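Local coordinates for protein alginate lyase AlgAT5 (Defluviitalea, PDB 5ZQI) that probably cleaves alginate by beta-elimination, as a lyase of polysaccharide lyase family 7 with a beta-sandwich fold, at residues Glu91-Asn96 against Val102-His107; Leu69-Pro72 against Ala76-Ile79; Thr65-Thr70 against Tyr262-Thr267; Gly164-His167 against Val173-Ile176. One frame throughout, in Å; residues are numbered along the deposited sequence. Where two conformers were deposited one is given.

Contact 1: Glu91-Asn96 against Val102-His107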
loop_
_atom_site.group_PDB
_atom_site.type_symbol
_atom_site.label_atom_id
_atom_site.label_comp_id
_atom_site.label_asym_id
_atom_site.label_seq_id
_atom_site.Cartn_x
_atom_site.Cartn_y
_atom_site.Cartn_z
ATOM N N GLU A 91 17.428 -4.046 2.574
ATOM C CA GLU A 91 16.906 -2.932 3.362
ATOM C C GLU A 91 15.446 -2.603 3.084
ATOM O O GLU A 91 14.703 -2.265 4.016
ATOM C CB GLU A 91 17.733 -1.667 3.116
ATOM C CG GLU A 91 17.353 -0.502 4.040
ATOM C CD GLU A 91 18.340 0.631 4.010
ATOM O OE1 GLU A 91 19.305 0.575 3.218
ATOM O OE2 GLU A 91 18.149 1.587 4.797
ATOM N N TYR A 92 15.011 -2.664 1.830
ATOM C CA TYR A 92 13.715 -2.099 1.467
ATOM C C TYR A 92 12.599 -3.097 1.234
ATOM O O TYR A 92 11.430 -2.697 1.372
ATOM C CB TYR A 92 13.860 -1.205 0.204
ATOM C CG TYR A 92 14.859 -0.085 0.403
ATOM C CD1 TYR A 92 14.679 0.861 1.398
ATOM C CD2 TYR A 92 15.996 -0.002 -0.369
ATOM C CE1 TYR A 92 15.591 1.871 1.588
ATOM C CE2 TYR A 92 16.937 0.972 -0.157
ATOM C CZ TYR A 92 16.738 1.897 0.810
ATOM O OH TYR A 92 17.679 2.884 0.970
ATOM N N PHE A 93 12.908 -4.365 0.935
ATOM C CA PHE A 93 11.871 -5.324 0.494
ATOM C C PHE A 93 12.356 -6.749 0.756
ATOM O O PHE A 93 13.066 -7.332 -0.060
ATOM C CB PHE A 93 11.544 -5.104 -0.975
ATOM C CG PHE A 93 10.518 -6.061 -1.563
ATOM C CD1 PHE A 93 9.177 -5.918 -1.269
ATOM C CD2 PHE A 93 10.903 -7.078 -2.432
ATOM C CE1 PHE A 93 8.250 -6.761 -1.844
ATOM C CE2 PHE A 93 9.989 -7.923 -2.995
ATOM C CZ PHE A 93 8.633 -7.755 -2.708
ATOM N N HIS A 94 12.013 -7.255 1.905
ATOM C CA HIS A 94 12.553 -8.524 2.366
ATOM C C HIS A 94 11.721 -9.177 3.423
ATOM O O HIS A 94 10.930 -8.595 3.979
ATOM C CB HIS A 94 13.997 -8.264 2.901
ATOM C CG HIS A 94 14.072 -7.462 4.122
ATOM N ND1 HIS A 94 14.143 -6.111 4.108
ATOM C CD2 HIS A 94 14.005 -7.806 5.409
ATOM C CE1 HIS A 94 14.146 -5.664 5.341
ATOM N NE2 HIS A 94 14.061 -6.669 6.148
ATOM N N VAL A 95 11.999 -10.461 3.651
ATOM C CA VAL A 95 11.267 -11.179 4.691
ATOM C C VAL A 95 11.817 -10.805 6.065
ATOM O O VAL A 95 13.038 -10.672 6.259
ATOM C CB VAL A 95 11.333 -12.699 4.459
ATOM C CG1 VAL A 95 10.584 -13.476 5.553
ATOM C CG2 VAL A 95 10.764 -13.034 3.070
ATOM N N ASN A 96 10.915 -10.660 7.036
ATOM C CA ASN A 96 11.328 -10.284 8.374
ATOM C C ASN A 96 12.095 -11.430 9.052
ATOM O O ASN A 96 12.190 -12.557 8.549
ATOM C CB ASN A 96 10.121 -9.853 9.213
ATOM C CG ASN A 96 9.086 -10.970 9.439
ATOM O OD1 ASN A 96 9.262 -12.115 9.049
ATOM N ND2 ASN A 96 8.011 -10.626 10.120
ATOM N N VAL A 102 6.506 -9.740 5.000
ATOM C CA VAL A 102 7.380 -8.972 4.114
ATOM C C VAL A 102 7.485 -7.546 4.627
ATOM O O VAL A 102 6.464 -6.874 4.838
ATOM C CB VAL A 102 6.855 -8.977 2.668
ATOM C CG1 VAL A 102 7.749 -8.158 1.744
ATOM C CG2 VAL A 102 6.754 -10.385 2.125
ATOM N N VAL A 103 8.711 -7.088 4.804
ATOM C CA VAL A 103 9.043 -5.743 5.250
ATOM C C VAL A 103 9.147 -4.823 4.042
ATOM O O VAL A 103 9.861 -5.132 3.075
ATOM C CB VAL A 103 10.372 -5.752 6.023
ATOM C CG1 VAL A 103 10.753 -4.308 6.438
ATOM C CG2 VAL A 103 10.312 -6.658 7.216
ATOM N N PHE A 104 8.413 -3.703 4.091
ATOM C CA PHE A 104 8.471 -2.642 3.083
ATOM C C PHE A 104 8.988 -1.395 3.794
ATOM O O PHE A 104 8.377 -0.942 4.769
ATOM C CB PHE A 104 7.107 -2.342 2.465
ATOM C CG PHE A 104 6.475 -3.482 1.712
ATOM C CD1 PHE A 104 5.831 -4.515 2.388
ATOM C CD2 PHE A 104 6.474 -3.498 0.329
ATOM C CE1 PHE A 104 5.228 -5.535 1.661
ATOM C CE2 PHE A 104 5.879 -4.508 -0.374
ATOM C CZ PHE A 104 5.255 -5.525 0.284
ATOM N N LYS A 105 10.062 -0.804 3.274
ATOM C CA LYS A 105 10.657 0.408 3.839
ATOM C C LYS A 105 10.838 1.440 2.742
ATOM O O LYS A 105 11.366 1.116 1.687
ATOM C CB LYS A 105 12.012 0.100 4.508
ATOM C CG LYS A 105 12.784 1.347 4.924
ATOM C CD LYS A 105 14.060 0.992 5.662
ATOM C CE LYS A 105 14.908 2.238 5.901
ATOM N NZ LYS A 105 16.157 1.991 6.656
ATOM N N ALA A 106 10.457 2.693 3.005
ATOM C CA ALA A 106 10.791 3.807 2.122
ATOM C C ALA A 106 11.255 4.980 2.967
ATOM O O ALA A 106 10.505 5.481 3.810
ATOM C CB ALA A 106 9.604 4.190 1.226
ATOM N N HIS A 107 12.494 5.389 2.736
ATOM C CA HIS A 107 13.108 6.483 3.479
ATOM C C HIS A 107 12.825 7.833 2.837
ATOM O O HIS A 107 12.605 7.935 1.636
ATOM C CB HIS A 107 14.619 6.265 3.595
ATOM C CG HIS A 107 15.324 6.162 2.276
ATOM N ND1 HIS A 107 14.911 5.309 1.270
ATOM C CD2 HIS A 107 16.403 6.821 1.795
ATOM C CE1 HIS A 107 15.715 5.451 0.228
ATOM N NE2 HIS A 107 16.635 6.351 0.527
#
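His94 and Val103 are a hydrogen-bonded pair in a short antiparallel hairpin, whose strands run at 155° to each other. Val103 N donates to His94 O at 2.8 Å. The return bond, from His94 N to Val103 O, is longer at 3.2 Å. Lys105 N continues the pairing by donating to Tyr92 O.

Phe93, Val102 and Phe104 share one side of the hairpin. The edge of the Phe93 ring is turned toward the face of Phe104, an offset edge-to-face pair with planes at 65°; CE1 of Phe93 is 3.6 Å from CE2 of Phe104. His94 and Val103 point to the other side. The His94 CG sits between its own backbone N and carbonyl carbon (chi1 68°), and this folds the imidazole so that Val103 CB lies over one face, a CH-pi contact. Further along, Tyr92 OH sits above the His107 ring, 3.3 Å from CE1 of His107.

Lys105 is fully extended. Its NZ forms a salt bridge with the anti lone pair of Glu91 OE2 at 2.8 Å, in one of two conformers of Glu91, and Lys105 also makes a cation-pi contact with Tyr256. A methionine in its place would probably leave Tyr256 without its cation and Glu91, in this conformer, without its counter-charge.

Strand 93-95 is outermost in the seven-stranded sheet, and strand 102-107 bonds on its other side to strand 256-269. Phe93 and Phe104 reach Cys121 and Leu123 of strand 120-127 in the facing sheet, while helix 58-61 packs on Phe93, Val95 and Val102.

Contact 2: Leu69-Pro72 against Ala76-Ile79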
loop_
_atom_site.group_PDB
_atom_site.type_symbol
_atom_site.label_atom_id
_atom_site.label_comp_id
_atom_site.label_asym_id
_atom_site.label_seq_id
_atom_site.Cartn_x
_atom_site.Cartn_y
_atom_site.Cartn_z
ATOM N N LEU A 69 6.534 -4.175 -8.378
ATOM C CA LEU A 69 7.069 -3.425 -7.243
ATOM C C LEU A 69 7.754 -2.145 -7.709
ATOM O O LEU A 69 8.567 -2.197 -8.633
ATOM C CB LEU A 69 8.073 -4.279 -6.469
ATOM C CG LEU A 69 8.782 -3.614 -5.289
ATOM C CD1 LEU A 69 7.861 -3.384 -4.129
ATOM C CD2 LEU A 69 9.975 -4.496 -4.862
ATOM N N THR A 70 7.432 -1.014 -7.066
ATOM C CA THR A 70 8.207 0.217 -7.210
ATOM C C THR A 70 9.091 0.413 -5.983
ATOM O O THR A 70 8.621 0.273 -4.846
ATOM C CB THR A 70 7.313 1.431 -7.403
ATOM O OG1 THR A 70 6.470 1.206 -8.548
ATOM C CG2 THR A 70 8.167 2.709 -7.588
ATOM N N LEU A 71 10.378 0.722 -6.215
ATOM C CA LEU A 71 11.377 0.902 -5.176
ATOM C C LEU A 71 11.584 2.358 -4.804
ATOM O O LEU A 71 11.200 3.279 -5.534
ATOM C CB LEU A 71 12.714 0.339 -5.659
ATOM C CG LEU A 71 12.814 -1.174 -5.852
ATOM C CD1 LEU A 71 14.108 -1.545 -6.590
ATOM C CD2 LEU A 71 12.712 -1.928 -4.562
ATOM N N PRO A 72 12.209 2.596 -3.614
ATOM C CA PRO A 72 12.564 3.974 -3.237
ATOM C C PRO A 72 13.972 4.406 -3.641
ATOM O O PRO A 72 14.505 5.421 -3.164
ATOM C CB PRO A 72 12.434 3.951 -1.709
ATOM C CG PRO A 72 12.875 2.524 -1.377
ATOM C CD PRO A 72 12.296 1.650 -2.474
ATOM N N ALA A 76 13.348 5.239 -8.678
ATOM C CA ALA A 76 12.046 4.600 -8.471
ATOM C C ALA A 76 11.848 3.443 -9.458
ATOM O O ALA A 76 10.804 3.287 -10.099
ATOM C CB ALA A 76 10.919 5.637 -8.563
ATOM N N GLU A 77 12.842 2.562 -9.488
ATOM C CA GLU A 77 12.831 1.410 -10.380
ATOM C C GLU A 77 11.648 0.494 -10.107
ATOM O O GLU A 77 11.259 0.272 -8.954
ATOM C CB GLU A 77 14.141 0.621 -10.185
ATOM C CG GLU A 77 14.272 -0.656 -10.974
ATOM C CD GLU A 77 15.608 -1.327 -10.758
ATOM O OE1 GLU A 77 16.382 -0.810 -9.942
ATOM O OE2 GLU A 77 15.879 -2.353 -11.390
ATOM N N GLU A 78 11.104 -0.070 -11.180
ATOM C CA GLU A 78 10.083 -1.090 -11.090
ATOM C C GLU A 78 10.683 -2.474 -11.287
ATOM O O GLU A 78 11.483 -2.696 -12.208
ATOM C CB GLU A 78 8.970 -0.885 -12.115
ATOM C CG GLU A 78 8.167 0.381 -11.909
ATOM C CD GLU A 78 6.951 0.471 -12.805
ATOM O OE1 GLU A 78 6.857 -0.302 -13.783
ATOM O OE2 GLU A 78 6.082 1.330 -12.534
ATOM N N ILE A 79 10.296 -3.395 -10.411
ATOM C CA ILE A 79 10.612 -4.811 -10.549
ATOM C C ILE A 79 9.321 -5.513 -10.929
ATOM O O ILE A 79 8.369 -5.533 -10.136
ATOM C CB ILE A 79 11.196 -5.415 -9.260
ATOM C CG1 ILE A 79 12.322 -4.561 -8.643
ATOM C CG2 ILE A 79 11.681 -6.864 -9.548
ATOM C CD1 ILE A 79 13.542 -4.358 -9.495
HETATM O O HOH W 1 6.418 3.127 -10.577
#
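Leu69 and Ile79 form the hydrogen-bonded pair of a small beta hairpin that belongs to the larger sheet of the sandwich. Leu69 N donates to Ile79 O at 2.9 Å in an almost straight bond, 176° at the hydrogen. Ile79 N answers on Leu69 O at 2.8 Å. Two residues on, past the strand ends, Leu71 N reaches Glu77 O, a third backbone bond between the segments.

The well-packed part is the apolar side. Leu69, Leu71 and Ile79 are buried there, and Leu71 CD1 comes within 4.1 Å of Ile79 CG1. The two branched chains cross at an angle. Leu69 also packs on Cys121 and Leu123 of strand 120-127, and Leu71 rests on Tyr87. Glu77 closes the outer end of this side, its OE1 near Leu71 CD1 and hydrogen-bonded to Asn74 in the connecting turn.

The other side is looser and more polar. Thr70 and Glu78 are a non-hydrogen-bonded pair whose side chains touch slightly, Thr70 OG1 3.9 Å from Glu78 CG, and are joined mainly through a water. Glu78 is exposed, and its OE1 makes a salt bridge with Lys68. Ala76, at the end of the turn, has a left-handed backbone (phi 55°), and its CA-H points at Leu71 O, with Ala76 CA 3.3 Å from that oxygen.

The rotation of Thr70 divides its two branches. OG1 lies beside the backbone N (chi1 -57°) and faces the water, while CG2 turns to Ala76. The water oxygen lies 2.8 Å from Thr70 OG1, and it donates to Glu78 OE2 at 2.7 Å.

Contact 3: Thr65-Thr70 against Tyr262-Thr267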
loop_
_atom_site.group_PDB
_atom_site.type_symbol
_atom_site.label_atom_id
_atom_site.label_comp_id
_atom_site.label_asym_id
_atom_site.label_seq_id
_atom_site.Cartn_x
_atom_site.Cartn_y
_atom_site.Cartn_z
ATOM N N THR A 65 2.375 -12.966 -7.902
ATOM C CA THR A 65 2.138 -13.216 -9.313
ATOM C C THR A 65 1.615 -11.990 -10.048
ATOM O O THR A 65 2.106 -11.650 -11.130
ATOM C CB THR A 65 1.154 -14.373 -9.452
ATOM O OG1 THR A 65 1.660 -15.534 -8.773
ATOM C CG2 THR A 65 0.889 -14.709 -10.927
ATOM N N ASN A 66 0.574 -11.359 -9.523
ATOM C CA ASN A 66 -0.124 -10.276 -10.205
ATOM C C ASN A 66 0.163 -8.950 -9.516
ATOM O O ASN A 66 -0.737 -8.149 -9.262
ATOM C CB ASN A 66 -1.622 -10.560 -10.268
ATOM C CG ASN A 66 -1.986 -11.430 -11.428
ATOM O OD1 ASN A 66 -1.280 -11.463 -12.444
ATOM N ND2 ASN A 66 -3.079 -12.164 -11.287
ATOM N N TRP A 67 1.447 -8.700 -9.271
ATOM C CA TRP A 67 1.894 -7.423 -8.763
ATOM C C TRP A 67 3.184 -7.034 -9.471
ATOM O O TRP A 67 3.904 -7.877 -9.987
ATOM C CB TRP A 67 2.160 -7.479 -7.264
ATOM C CG TRP A 67 0.995 -7.759 -6.325
ATOM C CD1 TRP A 67 0.664 -8.948 -5.758
ATOM C CD2 TRP A 67 0.039 -6.807 -5.850
ATOM N NE1 TRP A 67 -0.431 -8.791 -4.943
ATOM C CE2 TRP A 67 -0.828 -7.480 -4.974
ATOM C CE3 TRP A 67 -0.143 -5.439 -6.060
ATOM C CZ2 TRP A 67 -1.878 -6.850 -4.352
ATOM C CZ3 TRP A 67 -1.194 -4.803 -5.436
ATOM C CH2 TRP A 67 -2.036 -5.500 -4.568
ATOM N N LYS A 68 3.492 -5.739 -9.457
ATOM C CA LYS A 68 4.829 -5.228 -9.745
ATOM C C LYS A 68 5.228 -4.308 -8.603
ATOM O O LYS A 68 4.358 -3.754 -7.916
ATOM C CB LYS A 68 4.909 -4.520 -11.093
ATOM C CG LYS A 68 4.146 -3.270 -11.262
ATOM C CD LYS A 68 4.502 -2.599 -12.613
ATOM C CE LYS A 68 3.624 -1.415 -12.884
ATOM N NZ LYS A 68 4.034 -0.741 -14.147
ATOM N N LEU A 69 6.534 -4.175 -8.378
ATOM C CA LEU A 69 7.069 -3.425 -7.243
ATOM C C LEU A 69 7.754 -2.145 -7.709
ATOM O O LEU A 69 8.567 -2.197 -8.633
ATOM C CB LEU A 69 8.073 -4.279 -6.469
ATOM C CG LEU A 69 8.782 -3.614 -5.289
ATOM C CD1 LEU A 69 7.861 -3.384 -4.129
ATOM C CD2 LEU A 69 9.975 -4.496 -4.862
ATOM N N THR A 70 7.432 -1.014 -7.066
ATOM C CA THR A 70 8.207 0.217 -7.210
ATOM C C THR A 70 9.091 0.413 -5.983
ATOM O O THR A 70 8.621 0.273 -4.846
ATOM C CB THR A 70 7.313 1.431 -7.403
ATOM O OG1 THR A 70 6.470 1.206 -8.548
ATOM C CG2 THR A 70 8.167 2.709 -7.588
ATOM N N TYR A 262 1.738 -9.548 6.366
ATOM C CA TYR A 262 1.645 -10.979 6.648
ATOM C C TYR A 262 0.819 -11.738 5.626
ATOM O O TYR A 262 1.172 -12.872 5.274
ATOM C CB TYR A 262 1.012 -11.171 8.035
ATOM C CG TYR A 262 1.897 -10.811 9.184
ATOM C CD1 TYR A 262 2.058 -9.495 9.573
ATOM C CD2 TYR A 262 2.603 -11.793 9.873
ATOM C CE1 TYR A 262 2.908 -9.194 10.541
ATOM C CE2 TYR A 262 3.429 -11.484 10.909
ATOM C CZ TYR A 262 3.620 -10.216 11.213
ATOM O OH TYR A 262 4.441 -9.865 12.316
ATOM N N ASN A 263 -0.260 -11.127 5.131
ATOM C CA ASN A 263 -1.138 -11.734 4.148
ATOM C C ASN A 263 -1.680 -10.618 3.271
ATOM O O ASN A 263 -1.872 -9.488 3.727
ATOM C CB ASN A 263 -2.306 -12.513 4.807
ATOM C CG ASN A 263 -1.840 -13.696 5.660
ATOM O OD1 ASN A 263 -1.464 -14.764 5.155
ATOM N ND2 ASN A 263 -1.855 -13.503 6.969
ATOM N N LEU A 264 -1.928 -10.946 2.015
ATOM C CA LEU A 264 -2.342 -9.999 0.985
ATOM C C LEU A 264 -3.128 -10.788 -0.049
ATOM O O LEU A 264 -2.615 -11.776 -0.582
ATOM C CB LEU A 264 -1.139 -9.317 0.340
ATOM C CG LEU A 264 -1.421 -8.300 -0.760
ATOM C CD1 LEU A 264 -2.212 -7.135 -0.226
ATOM C CD2 LEU A 264 -0.074 -7.810 -1.328
ATOM N N VAL A 265 -4.353 -10.358 -0.329
ATOM C CA VAL A 265 -5.182 -11.003 -1.341
ATOM C C VAL A 265 -5.986 -9.959 -2.102
ATOM O O VAL A 265 -6.501 -9.000 -1.529
ATOM C CB VAL A 265 -6.126 -12.077 -0.747
ATOM C CG1 VAL A 265 -7.196 -11.482 0.128
ATOM C CG2 VAL A 265 -6.743 -12.959 -1.825
ATOM N N VAL A 266 -6.068 -10.159 -3.411
ATOM C CA VAL A 266 -6.943 -9.401 -4.302
ATOM C C VAL A 266 -7.848 -10.391 -5.010
ATOM O O VAL A 266 -7.371 -11.411 -5.528
ATOM C CB VAL A 266 -6.144 -8.568 -5.314
ATOM C CG1 VAL A 266 -7.037 -8.064 -6.427
ATOM C CG2 VAL A 266 -5.490 -7.391 -4.610
ATOM N N THR A 267 -9.148 -10.095 -5.011
ATOM C CA THR A 267 -10.105 -10.904 -5.741
ATOM C C THR A 267 -10.995 -10.028 -6.616
ATOM O O THR A 267 -11.282 -8.865 -6.299
ATOM C CB THR A 267 -11.012 -11.727 -4.808
ATOM O OG1 THR A 267 -11.894 -10.873 -4.076
ATOM C CG2 THR A 267 -10.233 -12.597 -3.855
HETATM O O HOH W 2 -1.330 -11.124 -3.302
#
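Trp67 and Leu264 meet because of their first torsions. In Trp67, CG stands anti to the carbonyl carbon (chi1 -64°), and the indole reaches out from its strand. In Leu264, CG is anti to the backbone N (chi1 180°), and the side chain comes to meet the indole from the opposite direction.

The six-membered ring does most of the touching. Trp67 CZ2 is 3.6 Å from Leu264 CD2 and 3.7 Å from Val266 CG2. Both methyl groups approach the ring obliquely. No direct hydrogen bond joins the two segments, and the backbones stay well apart. A single water links them on the polar edge of the indole. It lies in the ring plane, accepts from Trp67 NE1 at 3.0 Å and donates to Leu264 O at 3.1 Å. The indole N-H is thus satisfied inside a mostly apolar contact.

This is a contact between the two sheets of the beta sandwich. Trp67 belongs to strand 67-70 of one sheet, Leu264 and Val266 to strand 256-269 of the other. Leu123 of strand 120-127 touches both Trp67 and Leu264. Ala239 and Phe237 of strand 236-239 pack on Leu264 and Val266, with Ile147 and Met145 of strand 142-153 alongside.

Contact 4: Gly164-His167 against Val173-Ile176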
loop_
_atom_site.group_PDB
_atom_site.type_symbol
_atom_site.label_atom_id
_atom_site.label_comp_id
_atom_site.label_asym_id
_atom_site.label_seq_id
_atom_site.Cartn_x
_atom_site.Cartn_y
_atom_site.Cartn_z
ATOM N N GLY A 164 -1.890 1.103 1.640
ATOM C CA GLY A 164 -3.002 0.538 0.904
ATOM C C GLY A 164 -3.726 1.625 0.146
ATOM O O GLY A 164 -4.036 2.696 0.695
ATOM N N GLN A 165 -3.997 1.384 -1.132
ATOM C CA GLN A 165 -4.710 2.350 -1.940
ATOM C C GLN A 165 -5.616 1.681 -2.967
ATOM O O GLN A 165 -5.382 0.549 -3.415
ATOM C CB GLN A 165 -3.775 3.254 -2.758
ATOM C CG GLN A 165 -2.628 3.868 -2.035
ATOM C CD GLN A 165 -1.909 4.863 -2.933
ATOM O OE1 GLN A 165 -2.538 5.738 -3.520
ATOM N NE2 GLN A 165 -0.596 4.720 -3.071
ATOM N N ILE A 166 -6.627 2.443 -3.392
ATOM C CA ILE A 166 -7.150 2.345 -4.754
ATOM C C ILE A 166 -6.647 3.588 -5.472
ATOM O O ILE A 166 -6.805 4.691 -4.947
ATOM C CB ILE A 166 -8.684 2.285 -4.808
ATOM C CG1 ILE A 166 -9.217 1.042 -4.115
ATOM C CG2 ILE A 166 -9.137 2.325 -6.310
ATOM C CD1 ILE A 166 -10.770 1.089 -3.957
ATOM N N HIS A 167 -6.113 3.418 -6.683
ATOM C CA HIS A 167 -5.592 4.488 -7.529
ATOM C C HIS A 167 -6.249 4.378 -8.897
ATOM O O HIS A 167 -6.598 3.282 -9.322
ATOM C CB HIS A 167 -4.050 4.353 -7.626
ATOM C CG HIS A 167 -3.326 5.629 -7.927
ATOM N ND1 HIS A 167 -3.230 6.142 -9.206
ATOM C CD2 HIS A 167 -2.631 6.478 -7.127
ATOM C CE1 HIS A 167 -2.520 7.258 -9.176
ATOM N NE2 HIS A 167 -2.163 7.494 -7.929
ATOM N N VAL A 173 -7.744 7.256 -5.268
ATOM C CA VAL A 173 -9.186 7.249 -5.065
ATOM C C VAL A 173 -9.448 7.176 -3.563
ATOM O O VAL A 173 -10.107 8.056 -2.997
ATOM C CB VAL A 173 -9.825 6.088 -5.837
ATOM C CG1 VAL A 173 -11.342 6.047 -5.562
ATOM C CG2 VAL A 173 -9.621 6.223 -7.354
ATOM N N ILE A 174 -8.897 6.170 -2.897
ATOM C CA ILE A 174 -8.786 6.196 -1.442
ATOM C C ILE A 174 -7.403 5.700 -1.033
ATOM O O ILE A 174 -6.741 4.954 -1.756
ATOM C CB ILE A 174 -9.876 5.371 -0.714
ATOM C CG1 ILE A 174 -9.774 3.893 -1.056
ATOM C CG2 ILE A 174 -11.263 5.922 -0.972
ATOM C CD1 ILE A 174 -10.419 2.985 0.011
ATOM N N MET A 175 -6.978 6.122 0.164
ATOM C CA MET A 175 -5.745 5.658 0.766
ATOM C C MET A 175 -5.963 5.320 2.238
ATOM O O MET A 175 -6.711 6.008 2.947
ATOM C CB MET A 175 -4.604 6.692 0.659
ATOM C CG MET A 175 -4.318 7.147 -0.772
ATOM S SD MET A 175 -2.754 7.989 -1.007
ATOM C CE MET A 175 -3.034 9.383 0.069
ATOM N N ILE A 176 -5.312 4.250 2.682
ATOM C CA ILE A 176 -5.250 3.876 4.088
ATOM C C ILE A 176 -4.052 4.596 4.691
ATOM O O ILE A 176 -2.910 4.294 4.353
ATOM C CB ILE A 176 -5.148 2.356 4.251
ATOM C CG1 ILE A 176 -6.229 1.642 3.423
ATOM C CG2 ILE A 176 -5.243 1.966 5.748
ATOM C CD1 ILE A 176 -7.676 2.022 3.733
#
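Ile166 O accepts two backbone N-H groups, from Val173 N at 2.8 Å and from Ile174 N at a longer 3.3 Å. Both donors come from the same face of its carbonyl plane. This is a classic beta bulge, with Val173 and Ile174 both opposite Ile166. Beyond it the pairing continues: Ile166 N donates to Ile174 O, and Ile176 N to Gly164 O.

Gly164 has a backbone (phi 136°) that hardly any other residue could adopt. A CB there would press on the preceding carbonyl oxygen and on Ile176 CG1.

Gln165 and Met175 both hold CG anti to the carbonyl carbon (chi1 -48° and -55°), which lays the two chains side by side, pointing the same way. Gln165 OE1 is 3.4 Å from Met175 SD, and the OE1 atom also lies at the edge of the His167 ring, in its plane. The amide NE2 is hydrogen-bonded to Glu122. A leucine in place of Gln165 would probably leave Glu122 without this donor.

On the other side, Ile166 CG2 packs 3.9 Å from Val173 CB. Ile166 and Ile174 both press on Ile209 and Ile216 of the facing sheet.

Gln165, Ile166 and His167 spell the Gln-Ile-His signature of family 7 alginate lyases. In relatives the Gln and His of this motif line the substrate groove of the beta sandwich, and the same role is likely here.

In the fold
Contact 4 is buried, its centre about 8 Å from the chain centre; that of contact 3 lies about 10 Å out, those of the partly buried hairpins 1 and 2 about 13 Å. Contacts 1, 2 and 4 rest on backbone pairing within a sheet. Contact 3 has none and joins the two sheets through an indole, two aliphatic side chains and a water. Contacts 2 and 3 share strand 67-70, and the salt bridge between Lys68 and Glu78 links them. Contact 1 touches contact 2 where Phe93 meets Leu69 and Tyr92 meets Pro72. Charged groups mark the outer hairpins, whereas contact 4 keeps isoleucines on one side and a glutamine beside a methionine on the other.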